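Protein LURP-one-related 15 (Arabidopsis thaliana, PDB 1ZXU) is of unknown function but belongs to the LOR family and might be related to phospholipid scramblases and tubby-like membrane-tethered transcription factors. Local coordinates at residues Pro30-Pro35 and Asp196-Ala201; Pro37-Ile42 and Ser188-Pro193; Phe65-Pro70 and Arg78-Gly83. All blocks are in the same frame, centred on the assembly; numbering follows the deposited sequence.

Contact 1 (Pro30-Pro35 and Asp196-Ala201)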
ATOM      1  N   PRO A  30      -7.961   4.773 -11.251  1.00 24.58           N
ATOM      2  CA  PRO A  30      -7.930   6.244 -11.210  1.00 25.02           C
ATOM      3  C   PRO A  30      -8.841   6.899 -10.163  1.00 23.36           C
ATOM      4  O   PRO A  30      -8.600   8.034  -9.788  1.00 23.67           O
ATOM      5  CB  PRO A  30      -8.358   6.657 -12.652  1.00 25.87           C
ATOM      6  CG  PRO A  30      -9.044   5.466 -13.204  1.00 28.68           C
ATOM      7  CD  PRO A  30      -8.337   4.254 -12.583  1.00 25.89           C
ATOM      8  N   LYS A  31      -9.858   6.205  -9.656  1.00 24.03           N
ATOM      9  CA  LYS A  31     -10.700   6.774  -8.615  1.00 24.35           C
ATOM     10  C   LYS A  31      -9.973   6.999  -7.271  1.00 26.12           C
ATOM     11  O   LYS A  31     -10.472   7.716  -6.397  1.00 24.74           O
ATOM     12  CB  LYS A  31     -11.983   5.959  -8.413  1.00 27.35           C
ATOM     13  CG  LYS A  31     -11.810   4.701  -7.586  1.00 30.66           C
ATOM     14  CD  LYS A  31     -13.103   4.028  -7.284  1.00 38.81           C
ATOM     15  CE  LYS A  31     -13.139   2.643  -7.902  1.00 43.09           C
ATOM     16  NZ  LYS A  31     -14.489   1.995  -7.785  1.00 47.75           N
ATOM     17  N   TYR A  32      -8.782   6.402  -7.142  1.00 21.52           N
ATOM     18  CA  TYR A  32      -7.994   6.579  -5.929  1.00 22.45           C
ATOM     19  C   TYR A  32      -6.942   7.663  -6.109  1.00 22.54           C
ATOM     20  O   TYR A  32      -5.985   7.729  -5.374  1.00 20.65           O
ATOM     21  CB  TYR A  32      -7.353   5.235  -5.558  1.00 21.03           C
ATOM     22  CG  TYR A  32      -8.374   4.217  -5.166  1.00 22.34           C
ATOM     23  CD1 TYR A  32      -9.147   4.373  -4.037  1.00 29.21           C
ATOM     24  CD2 TYR A  32      -8.578   3.120  -5.954  1.00 22.15           C
ATOM     25  CE1 TYR A  32     -10.117   3.433  -3.720  1.00 27.87           C
ATOM     26  CE2 TYR A  32      -9.535   2.183  -5.654  1.00 20.93           C
ATOM     27  CZ  TYR A  32     -10.279   2.344  -4.545  1.00 23.98           C
ATOM     28  OH  TYR A  32     -11.217   1.368  -4.293  1.00 29.47           O
ATOM     29  N   CYS A  33      -7.141   8.561  -7.066  1.00 23.71           N
ATOM     30  CA  CYS A  33      -6.162   9.633  -7.319  1.00 24.37           C
ATOM     31  C   CYS A  33      -6.835  10.969  -7.064  1.00 28.73           C
ATOM     32  O   CYS A  33      -7.582  11.440  -7.912  1.00 31.32           O
ATOM     33  CB  CYS A  33      -5.639   9.553  -8.759  1.00 25.80           C
ATOM     34  SG  CYS A  33      -4.745   8.036  -9.172  1.00 28.97           S
ATOM     35  N   ALA A  34      -6.629  11.539  -5.880  1.00 29.69           N
ATOM     36  CA  ALA A  34      -7.228  12.832  -5.466  1.00 30.46           C
ATOM     37  C   ALA A  34      -6.357  14.033  -5.859  1.00 30.79           C
ATOM     38  O   ALA A  34      -5.144  13.916  -5.958  1.00 29.84           O
ATOM     39  CB  ALA A  34      -7.463  12.831  -3.960  1.00 30.70           C
ATOM     40  N   PRO A  35      -6.977  15.211  -6.102  1.00 31.89           N
ATOM     41  CA  PRO A  35      -6.279  16.431  -6.515  1.00 32.37           C
ATOM     42  C   PRO A  35      -5.577  17.199  -5.401  1.00 31.68           C
ATOM     43  O   PRO A  35      -4.921  18.212  -5.676  1.00 35.29           O
ATOM     44  CB  PRO A  35      -7.416  17.301  -7.073  1.00 34.09           C
ATOM     45  CG  PRO A  35      -8.607  16.857  -6.363  1.00 31.45           C
ATOM     46  CD  PRO A  35      -8.442  15.402  -6.039  1.00 33.32           C
ATOM     47  N   ASP A 196      -2.012   7.320  -6.585  1.00 15.66           N
ATOM     48  CA  ASP A 196      -3.056   6.343  -6.239  1.00 15.98           C
ATOM     49  C   ASP A 196      -2.941   5.976  -4.768  1.00 13.53           C
ATOM     50  O   ASP A 196      -1.956   5.353  -4.355  1.00 12.61           O
ATOM     51  CB  ASP A 196      -2.828   5.149  -7.151  1.00 15.11           C
ATOM     52  CG  ASP A 196      -3.909   4.092  -7.035  1.00 17.74           C
ATOM     53  OD1 ASP A 196      -4.344   3.818  -5.905  1.00 14.44           O
ATOM     54  OD2 ASP A 196      -4.276   3.521  -8.079  1.00 16.34           O
ATOM     55  N   TYR A 197      -3.917   6.395  -3.962  1.00 13.47           N
ATOM     56  CA  TYR A 197      -3.743   6.169  -2.509  1.00 12.87           C
ATOM     57  C   TYR A 197      -4.052   4.707  -2.106  1.00 12.53           C
ATOM     58  O   TYR A 197      -3.682   4.266  -0.998  1.00 12.78           O
ATOM     59  CB  TYR A 197      -4.482   7.237  -1.653  1.00 13.35           C
ATOM     60  CG  TYR A 197      -6.015   7.149  -1.606  1.00 13.39           C
ATOM     61  CD1 TYR A 197      -6.660   6.172  -0.818  1.00 16.21           C
ATOM     62  CD2 TYR A 197      -6.782   8.098  -2.320  1.00 18.29           C
ATOM     63  CE1 TYR A 197      -8.065   6.130  -0.733  1.00 21.71           C
ATOM     64  CE2 TYR A 197      -8.182   8.054  -2.236  1.00 25.95           C
ATOM     65  CZ  TYR A 197      -8.792   7.050  -1.453  1.00 24.17           C
ATOM     66  OH  TYR A 197     -10.190   6.971  -1.359  1.00 31.38           O
ATOM     67  N   ALA A 198      -4.725   3.961  -2.984  1.00 12.75           N
ATOM     68  CA  ALA A 198      -4.910   2.514  -2.686  1.00 10.91           C
ATOM     69  C   ALA A 198      -3.575   1.821  -2.898  1.00 13.97           C
ATOM     70  O   ALA A 198      -3.151   0.967  -2.128  1.00 12.75           O
ATOM     71  CB  ALA A 198      -5.995   1.871  -3.542  1.00 12.27           C
ATOM     72  N   PHE A 199      -2.887   2.240  -3.942  1.00  9.69           N
ATOM     73  CA  PHE A 199      -1.532   1.700  -4.158  1.00 12.34           C
ATOM     74  C   PHE A 199      -0.632   2.010  -2.930  1.00 11.11           C
ATOM     75  O   PHE A 199      -0.009   1.116  -2.356  1.00 11.67           O
ATOM     76  CB  PHE A 199      -0.985   2.368  -5.426  1.00 11.65           C
ATOM     77  CG  PHE A 199       0.488   2.108  -5.645  1.00 12.96           C
ATOM     78  CD1 PHE A 199       1.001   0.788  -5.663  1.00 16.98           C
ATOM     79  CD2 PHE A 199       1.375   3.190  -5.757  1.00 13.46           C
ATOM     80  CE1 PHE A 199       2.356   0.534  -5.854  1.00 17.83           C
ATOM     81  CE2 PHE A 199       2.715   2.951  -5.990  1.00 14.42           C
ATOM     82  CZ  PHE A 199       3.245   1.630  -6.003  1.00 17.34           C
ATOM     83  N   ILE A 200      -0.583   3.263  -2.492  1.00 10.09           N
ATOM     84  CA  ILE A 200       0.231   3.571  -1.327  1.00 10.16           C
ATOM     85  C   ILE A 200      -0.203   2.801  -0.034  1.00 10.26           C
ATOM     86  O   ILE A 200       0.638   2.281   0.710  1.00 10.10           O
ATOM     87  CB  ILE A 200       0.275   5.083  -1.072  1.00 10.29           C
ATOM     88  CG1 ILE A 200       0.765   5.812  -2.347  1.00 10.50           C
ATOM     89  CG2 ILE A 200       1.129   5.309   0.207  1.00 12.44           C
ATOM     90  CD1 ILE A 200       2.184   5.413  -2.799  1.00 13.35           C
ATOM     91  N   ALA A 201      -1.513   2.657   0.157  1.00 10.33           N
ATOM     92  CA  ALA A 201      -2.040   1.929   1.318  1.00 11.05           C
ATOM     93  C   ALA A 201      -1.556   0.481   1.204  1.00 10.95           C
ATOM     94  O   ALA A 201      -1.152  -0.069   2.208  1.00 11.08           O
ATOM     95  CB  ALA A 201      -3.584   1.932   1.308  1.00 10.49           C
TER
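Tyr32 lies against the first turn of helix 197-211, and its side chain can be traced outward past three residues of 196-201. Its CB sits 3.3 Å from Asp196 OD1, a carbon-to-oxygen approach and not a hydrogen bond. Further out, Tyr32 CG meets Ala198 CB, 3.7 Å away. This methyl also meets Tyr32 CD2 and, at 4.1 Å, Tyr32 CE2; it lies 18° off the normal to the ring, the geometry of a CH-pi contact. Lys31 CG covers the opposite face, so the ring is clasped between its own neighbour in sequence and the helix. At the edge of the ring, Tyr32 CD1 meets Tyr197 CZ at 3.7 Å. The two rings form a T-shaped (edge-to-face) pair with planes at 83°, Tyr32 giving the edge and Tyr197 the face. Tyr197 CG stands between its backbone N and carbonyl carbon (chi1 72°), which folds the ring back toward Tyr32.

The backbones are pinned by Tyr197 N donating to Tyr32 O at 2.8 Å. Further along, Cys33 SG rests 3.8 Å from Asp196 CA. Asp196 OD1 accepts a bond from Phe199 N at 2.9 Å, arriving from above the carboxylate plane, and a weak, bent one from Ala198 N. OD2 takes the amides of Val27, Val28 and Asp29, so one carboxylate joins the N-terminal loop to the helix start. Phe65 of strand 63-68 also packs on Tyr32 and Ala198. The carboxylate bonds are those of an Asp N-cap, here opening the C-terminal helix enclosed by the tubby-like barrel.

Contact 2 (Pro37-Ile42 and Ser188-Pro193); sequences PIDMAI and SVTVYP
Ile38 with Val191 and Met40 with Val189 are antiparallel hydrogen-bonded pairs that join the first and last strands of the barrel, the seam closing a tubby-like fold. The tight part is this backbone pairing: the segment axes approach to 4.4 Å with their directions 150° apart, and four backbone bonds hold the register. The shortest, Val191 N to Ile38 O at 2.7 Å, is nearly straight at the hydrogen (176°). Both Met40 bonds to Val189 measure 2.8 Å between N and O.

The buried side faces helix 197-211. There Ile38, Met40, Val189 and Val191 project together, touching each other little across the strands; Tyr197 and Ile200 of the helix fill in between them. Met40, present as selenomethionine, is bent at its last torsion (chi3 -45°), which carries CE to 4.2 Å from Val191 CG2.

On the other face, Asp39 and Thr190 form a non-hydrogen-bonded pair whose side chains lie side by side and point the same way. Here the contacts are closer but polar, and Asp39 is partly exposed. Thr190 OG1 donates to Asp39 OD1 at 2.7 Å, although the hydroxyl's position is less certain. The second carboxylate oxygen, Asp39 OD2, stays 3.7 Å from Ser188 OG, too far to count as a bond; that hydroxyl has a weak hydrogen bond to Lys174.

The solvent side is the end where Pro37 precedes one strand and Pro193 follows the other. Pro37 is exposed, and its ring crosses that of Pro193 at a slant, with only carbons meeting: Pro37 CD lies 3.7 Å from Pro193 CG.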
ATOM      1  N   PRO A  37      -3.242  16.627  -1.536  1.00 27.09           N
ATOM      2  CA  PRO A  37      -2.611  15.627  -0.642  1.00 25.51           C
ATOM      3  C   PRO A  37      -3.567  15.069   0.389  1.00 24.86           C
ATOM      4  O   PRO A  37      -4.448  15.769   0.909  1.00 25.04           O
ATOM      5  CB  PRO A  37      -1.461  16.401   0.002  1.00 24.06           C
ATOM      6  CG  PRO A  37      -1.187  17.557  -1.003  1.00 31.18           C
ATOM      7  CD  PRO A  37      -2.575  17.939  -1.440  1.00 27.32           C
ATOM      8  N   ILE A  38      -3.389  13.788   0.709  1.00 20.71           N
ATOM      9  CA  ILE A  38      -4.177  13.070   1.700  1.00 21.18           C
ATOM     10  C   ILE A  38      -3.183  12.453   2.678  1.00 20.89           C
ATOM     11  O   ILE A  38      -2.177  11.889   2.217  1.00 22.93           O
ATOM     12  CB  ILE A  38      -4.904  11.906   1.011  1.00 23.44           C
ATOM     13  CG1 ILE A  38      -6.068  12.446   0.180  1.00 29.71           C
ATOM     14  CG2 ILE A  38      -5.408  10.855   2.043  1.00 27.45           C
ATOM     15  CD1 ILE A  38      -6.777  11.347  -0.617  1.00 38.32           C
ATOM     16  N   ASP A  39      -3.437  12.557   3.983  1.00 18.91           N
ATOM     17  CA  ASP A  39      -2.582  11.922   5.006  1.00 17.46           C
ATOM     18  C   ASP A  39      -3.332  10.704   5.483  1.00 19.87           C
ATOM     19  O   ASP A  39      -4.517  10.811   5.776  1.00 22.90           O
ATOM     20  CB  ASP A  39      -2.335  12.812   6.192  1.00 17.72           C
ATOM     21  CG  ASP A  39      -1.196  13.803   5.950  1.00 32.28           C
ATOM     22  OD1 ASP A  39      -0.751  13.953   4.803  1.00 25.16           O
ATOM     23  OD2 ASP A  39      -0.739  14.434   6.913  1.00 46.39           O
HETATM   24  N   MSE A  40      -2.671   9.559   5.475  1.00 14.31           N
HETATM   25  CA  MSE A  40      -3.327   8.325   5.958  1.00 13.57           C
HETATM   26  C   MSE A  40      -2.656   7.839   7.199  1.00 13.93           C
HETATM   27  O   MSE A  40      -1.461   8.119   7.436  1.00 14.84           O
HETATM   28  CB  MSE A  40      -3.271   7.220   4.897  1.00 14.03           C
HETATM   29  CG  MSE A  40      -3.759   7.647   3.535  1.00 16.77           C
HETATM   30 SE   MSE A  40      -3.834   6.180   2.262  1.00 16.38          SE
HETATM   31  CE  MSE A  40      -2.134   5.451   2.710  1.00 12.70           C
ATOM     32  N   ALA A  41      -3.388   7.088   8.041  1.00 13.03           N
ATOM     33  CA  ALA A  41      -2.782   6.593   9.266  1.00 12.32           C
ATOM     34  C   ALA A  41      -3.407   5.243   9.606  1.00 13.30           C
ATOM     35  O   ALA A  41      -4.492   4.932   9.081  1.00 14.95           O
ATOM     36  CB  ALA A  41      -3.070   7.591  10.407  1.00 18.64           C
ATOM     37  N   ILE A  42      -2.738   4.456  10.453  1.00 12.80           N
ATOM     38  CA  ILE A  42      -3.211   3.134  10.899  1.00 12.08           C
ATOM     39  C   ILE A  42      -3.876   3.268  12.274  1.00 15.58           C
ATOM     40  O   ILE A  42      -3.361   3.941  13.203  1.00 15.14           O
ATOM     41  CB  ILE A  42      -2.027   2.121  11.014  1.00 12.06           C
ATOM     42  CG1 ILE A  42      -1.543   1.722   9.612  1.00 13.00           C
ATOM     43  CG2 ILE A  42      -2.414   0.851  11.824  1.00 14.82           C
ATOM     44  CD1 ILE A  42      -0.297   0.816   9.597  1.00 13.39           C
ATOM     45  N   SER A 188       1.932   9.359  10.136  1.00 13.80           N
ATOM     46  CA  SER A 188       0.989   9.414   9.015  1.00 12.46           C
ATOM     47  C   SER A 188       1.756   9.315   7.740  1.00 12.97           C
ATOM     48  O   SER A 188       2.984   9.432   7.748  1.00 14.34           O
ATOM     49  CB  SER A 188       0.164  10.682   9.016  1.00 18.08           C
ATOM     50  OG  SER A 188       0.999  11.815   8.888  1.00 22.35           O
ATOM     51  N   VAL A 189       1.046   8.985   6.654  1.00 11.02           N
ATOM     52  CA  VAL A 189       1.717   8.942   5.366  1.00 11.61           C
ATOM     53  C   VAL A 189       0.994   9.964   4.461  1.00 13.50           C
ATOM     54  O   VAL A 189      -0.183   9.856   4.235  1.00 14.45           O
ATOM     55  CB  VAL A 189       1.640   7.560   4.705  1.00 11.97           C
ATOM     56  CG1 VAL A 189       2.273   7.575   3.305  1.00 14.47           C
ATOM     57  CG2 VAL A 189       2.394   6.522   5.516  1.00 16.01           C
ATOM     58  N   THR A 190       1.737  10.947   3.963  1.00 12.13           N
ATOM     59  CA  THR A 190       1.188  11.897   2.951  1.00 11.97           C
ATOM     60  C   THR A 190       1.250  11.275   1.588  1.00 14.27           C
ATOM     61  O   THR A 190       2.331  10.848   1.138  1.00 15.59           O
ATOM     62  CB  THR A 190       1.958  13.223   2.942  1.00 15.94           C
ATOM     63  OG1 THR A 190       1.908  13.794   4.260  1.00 19.04           O
ATOM     64  CG2 THR A 190       1.333  14.174   1.881  1.00 17.13           C
ATOM     65  N   VAL A 191       0.093  11.189   0.928  1.00 11.96           N
ATOM     66  CA  VAL A 191       0.065  10.773  -0.482  1.00 11.76           C
ATOM     67  C   VAL A 191      -0.097  12.054  -1.306  1.00 14.69           C
ATOM     68  O   VAL A 191      -1.045  12.860  -1.086  1.00 15.44           O
ATOM     69  CB  VAL A 191      -1.172   9.905  -0.723  1.00 12.58           C
ATOM     70  CG1 VAL A 191      -1.334   9.555  -2.192  1.00 12.01           C
ATOM     71  CG2 VAL A 191      -1.088   8.666   0.207  1.00 14.44           C
ATOM     72  N   TYR A 192       0.798  12.251  -2.247  1.00 14.62           N
ATOM     73  CA  TYR A 192       0.766  13.549  -2.952  1.00 15.39           C
ATOM     74  C   TYR A 192      -0.330  13.572  -4.007  1.00 17.78           C
ATOM     75  O   TYR A 192      -0.893  12.539  -4.382  1.00 16.60           O
ATOM     76  CB  TYR A 192       2.178  13.845  -3.500  1.00 14.15           C
ATOM     77  CG  TYR A 192       3.074  14.210  -2.317  1.00 14.28           C
ATOM     78  CD1 TYR A 192       2.939  15.486  -1.692  1.00 15.24           C
ATOM     79  CD2 TYR A 192       3.976  13.301  -1.774  1.00 18.47           C
ATOM     80  CE1 TYR A 192       3.717  15.827  -0.606  1.00 16.94           C
ATOM     81  CE2 TYR A 192       4.795  13.665  -0.664  1.00 19.35           C
ATOM     82  CZ  TYR A 192       4.637  14.923  -0.097  1.00 19.94           C
ATOM     83  OH  TYR A 192       5.408  15.256   0.986  1.00 22.63           O
ATOM     84  N   PRO A 193      -0.644  14.771  -4.541  1.00 21.78           N
ATOM     85  CA  PRO A 193      -1.754  14.851  -5.472  1.00 22.01           C
ATOM     86  C   PRO A 193      -1.611  13.954  -6.676  1.00 17.74           C
ATOM     87  O   PRO A 193      -0.523  13.788  -7.265  1.00 17.97           O
ATOM     88  CB  PRO A 193      -1.728  16.355  -5.886  1.00 22.05           C
ATOM     89  CG  PRO A 193      -1.153  17.040  -4.707  1.00 26.06           C
ATOM     90  CD  PRO A 193      -0.032  16.094  -4.311  1.00 23.98           C
TER

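Contact 3 (Phe65-Pro70 and Arg78-Gly83)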
ATOM      1  N   PHE A  65      -9.558   2.274   4.238  1.00 12.55           N
ATOM      2  CA  PHE A  65      -9.563   0.800   3.986  1.00 12.26           C
ATOM      3  C   PHE A  65      -9.598   0.002   5.283  1.00 13.09           C
ATOM      4  O   PHE A  65      -9.010   0.430   6.283  1.00 15.85           O
ATOM      5  CB  PHE A  65      -8.265   0.390   3.270  1.00 12.76           C
ATOM      6  CG  PHE A  65      -8.074   1.114   1.990  1.00 13.12           C
ATOM      7  CD1 PHE A  65      -8.888   0.878   0.912  1.00 15.42           C
ATOM      8  CD2 PHE A  65      -7.125   2.132   1.901  1.00 17.21           C
ATOM      9  CE1 PHE A  65      -8.699   1.595  -0.287  1.00 15.04           C
ATOM     10  CE2 PHE A  65      -6.946   2.853   0.720  1.00 14.85           C
ATOM     11  CZ  PHE A  65      -7.716   2.595  -0.361  1.00 14.58           C
ATOM     12  N   LYS A  66     -10.315  -1.114   5.285  1.00 11.47           N
ATOM     13  CA  LYS A  66     -10.111  -2.101   6.312  1.00 11.48           C
ATOM     14  C   LYS A  66      -9.137  -3.112   5.795  1.00 12.93           C
ATOM     15  O   LYS A  66      -9.189  -3.505   4.597  1.00 15.78           O
ATOM     16  CB  LYS A  66     -11.425  -2.817   6.691  1.00 16.00           C
ATOM     17  CG  LYS A  66     -12.338  -1.871   7.465  1.00 29.20           C
ATOM     18  CD  LYS A  66     -13.422  -2.630   8.275  1.00 40.38           C
ATOM     19  CE  LYS A  66     -14.586  -1.671   8.589  1.00 46.60           C
ATOM     20  NZ  LYS A  66     -14.963  -1.629  10.048  1.00 54.98           N
ATOM     21  N   VAL A  67      -8.194  -3.448   6.649  1.00 12.67           N
ATOM     22  CA  VAL A  67      -7.195  -4.410   6.267  1.00 11.31           C
ATOM     23  C   VAL A  67      -7.392  -5.673   7.067  1.00 14.53           C
ATOM     24  O   VAL A  67      -7.421  -5.613   8.308  1.00 14.50           O
ATOM     25  CB  VAL A  67      -5.787  -3.862   6.564  1.00 12.23           C
ATOM     26  CG1 VAL A  67      -4.722  -4.908   6.199  1.00 14.19           C
ATOM     27  CG2 VAL A  67      -5.587  -2.629   5.735  1.00 11.71           C
ATOM     28  N   LYS A  68      -7.550  -6.788   6.355  1.00 15.03           N
ATOM     29  CA  LYS A  68      -7.713  -8.054   7.099  1.00 16.84           C
ATOM     30  C   LYS A  68      -7.141  -9.259   6.436  1.00 15.78           C
ATOM     31  O   LYS A  68      -6.965  -9.286   5.227  1.00 14.24           O
ATOM     32  CB  LYS A  68      -9.179  -8.318   7.416  1.00 19.89           C
ATOM     33  CG  LYS A  68      -9.995  -8.704   6.240  1.00 23.28           C
ATOM     34  CD  LYS A  68     -11.380  -9.229   6.725  1.00 30.50           C
ATOM     35  CE  LYS A  68     -12.306  -9.650   5.596  1.00 33.47           C
ATOM     36  NZ  LYS A  68     -11.665 -10.212   4.365  1.00 43.02           N
ATOM     37  N   GLU A  69      -6.852 -10.287   7.246  1.00 15.82           N
ATOM     38  CA  GLU A  69      -6.526 -11.612   6.682  1.00 15.81           C
ATOM     39  C   GLU A  69      -7.908 -12.258   6.414  1.00 15.85           C
ATOM     40  O   GLU A  69      -8.716 -12.373   7.333  1.00 17.03           O
ATOM     41  CB  GLU A  69      -5.748 -12.443   7.732  1.00 19.88           C
ATOM     42  CG  GLU A  69      -4.263 -12.048   7.832  1.00 22.72           C
ATOM     43  CD  GLU A  69      -3.495 -12.756   8.983  1.00 27.14           C
ATOM     44  OE1 GLU A  69      -4.117 -13.548   9.716  1.00 32.42           O
ATOM     45  OE2 GLU A  69      -2.287 -12.480   9.145  1.00 38.39           O
ATOM     46  N   PRO A  70      -8.208 -12.582   5.152  1.00 16.62           N
ATOM     47  CA  PRO A  70      -9.584 -13.013   4.776  1.00 13.88           C
ATOM     48  C   PRO A  70      -9.927 -14.398   5.328  1.00 15.12           C
ATOM     49  O   PRO A  70     -11.145 -14.692   5.482  1.00 17.16           O
ATOM     50  CB  PRO A  70      -9.548 -13.079   3.266  1.00 16.83           C
ATOM     51  CG  PRO A  70      -8.046 -13.277   2.885  1.00 15.60           C
ATOM     52  CD  PRO A  70      -7.309 -12.477   3.996  1.00 16.53           C
ATOM     53  N   ARG A  78      -3.659 -10.866   2.548  1.00 15.99           N
ATOM     54  CA  ARG A  78      -4.392  -9.836   3.212  1.00 15.00           C
ATOM     55  C   ARG A  78      -5.257  -9.203   2.134  1.00 15.68           C
ATOM     56  O   ARG A  78      -4.850  -9.151   0.994  1.00 17.42           O
ATOM     57  CB  ARG A  78      -3.427  -8.754   3.716  1.00 15.22           C
ATOM     58  CG  ARG A  78      -4.039  -7.887   4.769  1.00 23.56           C
ATOM     59  CD  ARG A  78      -3.826  -8.571   6.152  1.00 30.31           C
ATOM     60  NE  ARG A  78      -2.421  -8.953   6.229  1.00 28.75           N
ATOM     61  CZ  ARG A  78      -1.478  -8.198   6.774  1.00 26.17           C
ATOM     62  NH1 ARG A  78      -1.778  -7.059   7.417  1.00 27.30           N
ATOM     63  NH2 ARG A  78      -0.217  -8.638   6.756  1.00 39.31           N
ATOM     64  N   VAL A  79      -6.416  -8.704   2.513  1.00 12.02           N
ATOM     65  CA  VAL A  79      -7.226  -7.909   1.595  1.00 12.63           C
ATOM     66  C   VAL A  79      -7.460  -6.493   2.150  1.00 12.74           C
ATOM     67  O   VAL A  79      -7.549  -6.300   3.360  1.00 14.13           O
ATOM     68  CB  VAL A  79      -8.611  -8.627   1.305  1.00 16.30           C
ATOM     69  CG1 VAL A  79      -9.439  -8.710   2.555  1.00 21.61           C
ATOM     70  CG2 VAL A  79      -9.403  -7.895   0.201  1.00 19.82           C
ATOM     71  N   LEU A  80      -7.489  -5.510   1.262  1.00 11.45           N
ATOM     72  CA  LEU A  80      -7.891  -4.118   1.579  1.00 11.78           C
ATOM     73  C   LEU A  80      -9.301  -3.962   1.088  1.00 14.54           C
ATOM     74  O   LEU A  80      -9.551  -4.163  -0.116  1.00 16.99           O
ATOM     75  CB  LEU A  80      -6.981  -3.114   0.839  1.00 13.67           C
ATOM     76  CG  LEU A  80      -5.788  -2.758   1.687  1.00 21.78           C
ATOM     77  CD1 LEU A  80      -4.872  -4.004   1.709  1.00 19.51           C
ATOM     78  CD2 LEU A  80      -5.119  -1.590   1.021  1.00 25.91           C
ATOM     79  N   LEU A  81     -10.224  -3.663   2.001  1.00 12.76           N
ATOM     80  CA  LEU A  81     -11.649  -3.468   1.660  1.00 12.90           C
ATOM     81  C   LEU A  81     -11.956  -2.013   1.719  1.00 14.60           C
ATOM     82  O   LEU A  81     -11.423  -1.301   2.560  1.00 16.10           O
ATOM     83  CB  LEU A  81     -12.568  -4.171   2.672  1.00 17.57           C
ATOM     84  CG  LEU A  81     -12.197  -5.635   2.943  1.00 17.32           C
ATOM     85  CD1 LEU A  81     -13.101  -6.197   4.075  1.00 29.48           C
ATOM     86  CD2 LEU A  81     -12.440  -6.439   1.753  1.00 20.59           C
ATOM     87  N   ASP A  82     -12.825  -1.542   0.844  1.00 15.17           N
ATOM     88  CA  ASP A  82     -13.302  -0.151   1.049  1.00 16.84           C
ATOM     89  C   ASP A  82     -14.409  -0.045   2.156  1.00 19.41           C
ATOM     90  O   ASP A  82     -14.699  -1.014   2.851  1.00 21.20           O
ATOM     91  CB  ASP A  82     -13.701   0.493  -0.272  1.00 18.54           C
ATOM     92  CG  ASP A  82     -14.990  -0.076  -0.850  1.00 25.25           C
ATOM     93  OD1 ASP A  82     -15.785  -0.710  -0.121  1.00 23.07           O
ATOM     94  OD2 ASP A  82     -15.166   0.070  -2.083  1.00 29.02           O
ATOM     95  N   GLY A  83     -14.946   1.158   2.378  1.00 23.31           N
ATOM     96  CA  GLY A  83     -15.985   1.368   3.410  1.00 26.89           C
ATOM     97  C   GLY A  83     -17.290   0.593   3.221  1.00 30.14           C
ATOM     98  O   GLY A  83     -18.028   0.358   4.191  1.00 30.87           O
TER
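Val67 and Leu80 stand side by side on one face of the paired strands, pointing the same way, with Val67 CG2 at 4.1 Å from Leu80 CG. Next to them Phe65 and Leu80 are inclined to each other: Leu80 CD2 rests over one face of the ring, displaced toward its rim. This is the face that meets helix 197-211, where Ala198, Ala201 and Val205 cover Phe65 and Val67.

The other face carries Lys66, whose end leads away, with Lys68, Val79 and Leu81. Lys68 runs alongside Val79, and a bend at its last torsion brings Lys68 NZ to 3.2 Å from Val79 CG1, without a bond. The aliphatic part of the lysine also crosses Leu81, where Lys68 CE comes within 3.9 Å of Leu81 CD1.

Arg78 is set across Val67, its CG 3.4 Å from Val67 CG1. Bending at chi2 (87°) and again at chi3 turns the chain over the end of strand 63-68, and Arg78 CD comes to 3.3 Å from Lys68 O. Its guanidinium plane stands 79° from the carboxylate of Glu69, and Arg78 NE is 4.6 Å from Glu69 OE2, so the charges are merely near each other. Each group has its own partner, Glu69 in a salt bridge with Arg212 and Arg78 NH1 in a hydrogen bond to Gly52 O. An alanine in place of Arg78 would remove the chain that crosses Val67 and Glu69, and would probably leave Gly52 O without this donor.

Backbone bonds in both directions join Lys66 to Leu81 and Lys68 to Val79, the tightest two at 2.8 Å (Leu81 N to Lys66 O, Val79 N to Lys68 O). With directions 164° apart, the segments are the arms of an antiparallel beta hairpin built into the wall of the tubby-like barrel.

How the contacts relate
Contacts 2 and 3 belong to the same antiparallel sheet, at the closing seam and in a hairpin, with centres about 18 Å apart and no direct touch. Contact 1 bridges them: its centre is about 10 Å from that of contact 2 and about 16 Å from that of contact 3. The start of helix 197-211 makes the connection, Tyr197 and Ala201 packing on both Met40 and Phe65. Along the chain the contacts are nested, 3 inside the loop closed by 2, and 2 inside that closed by 1. The N-terminal loop and the final helix therefore meet at the barrel, with the helix inside it and the first and last strands also paired.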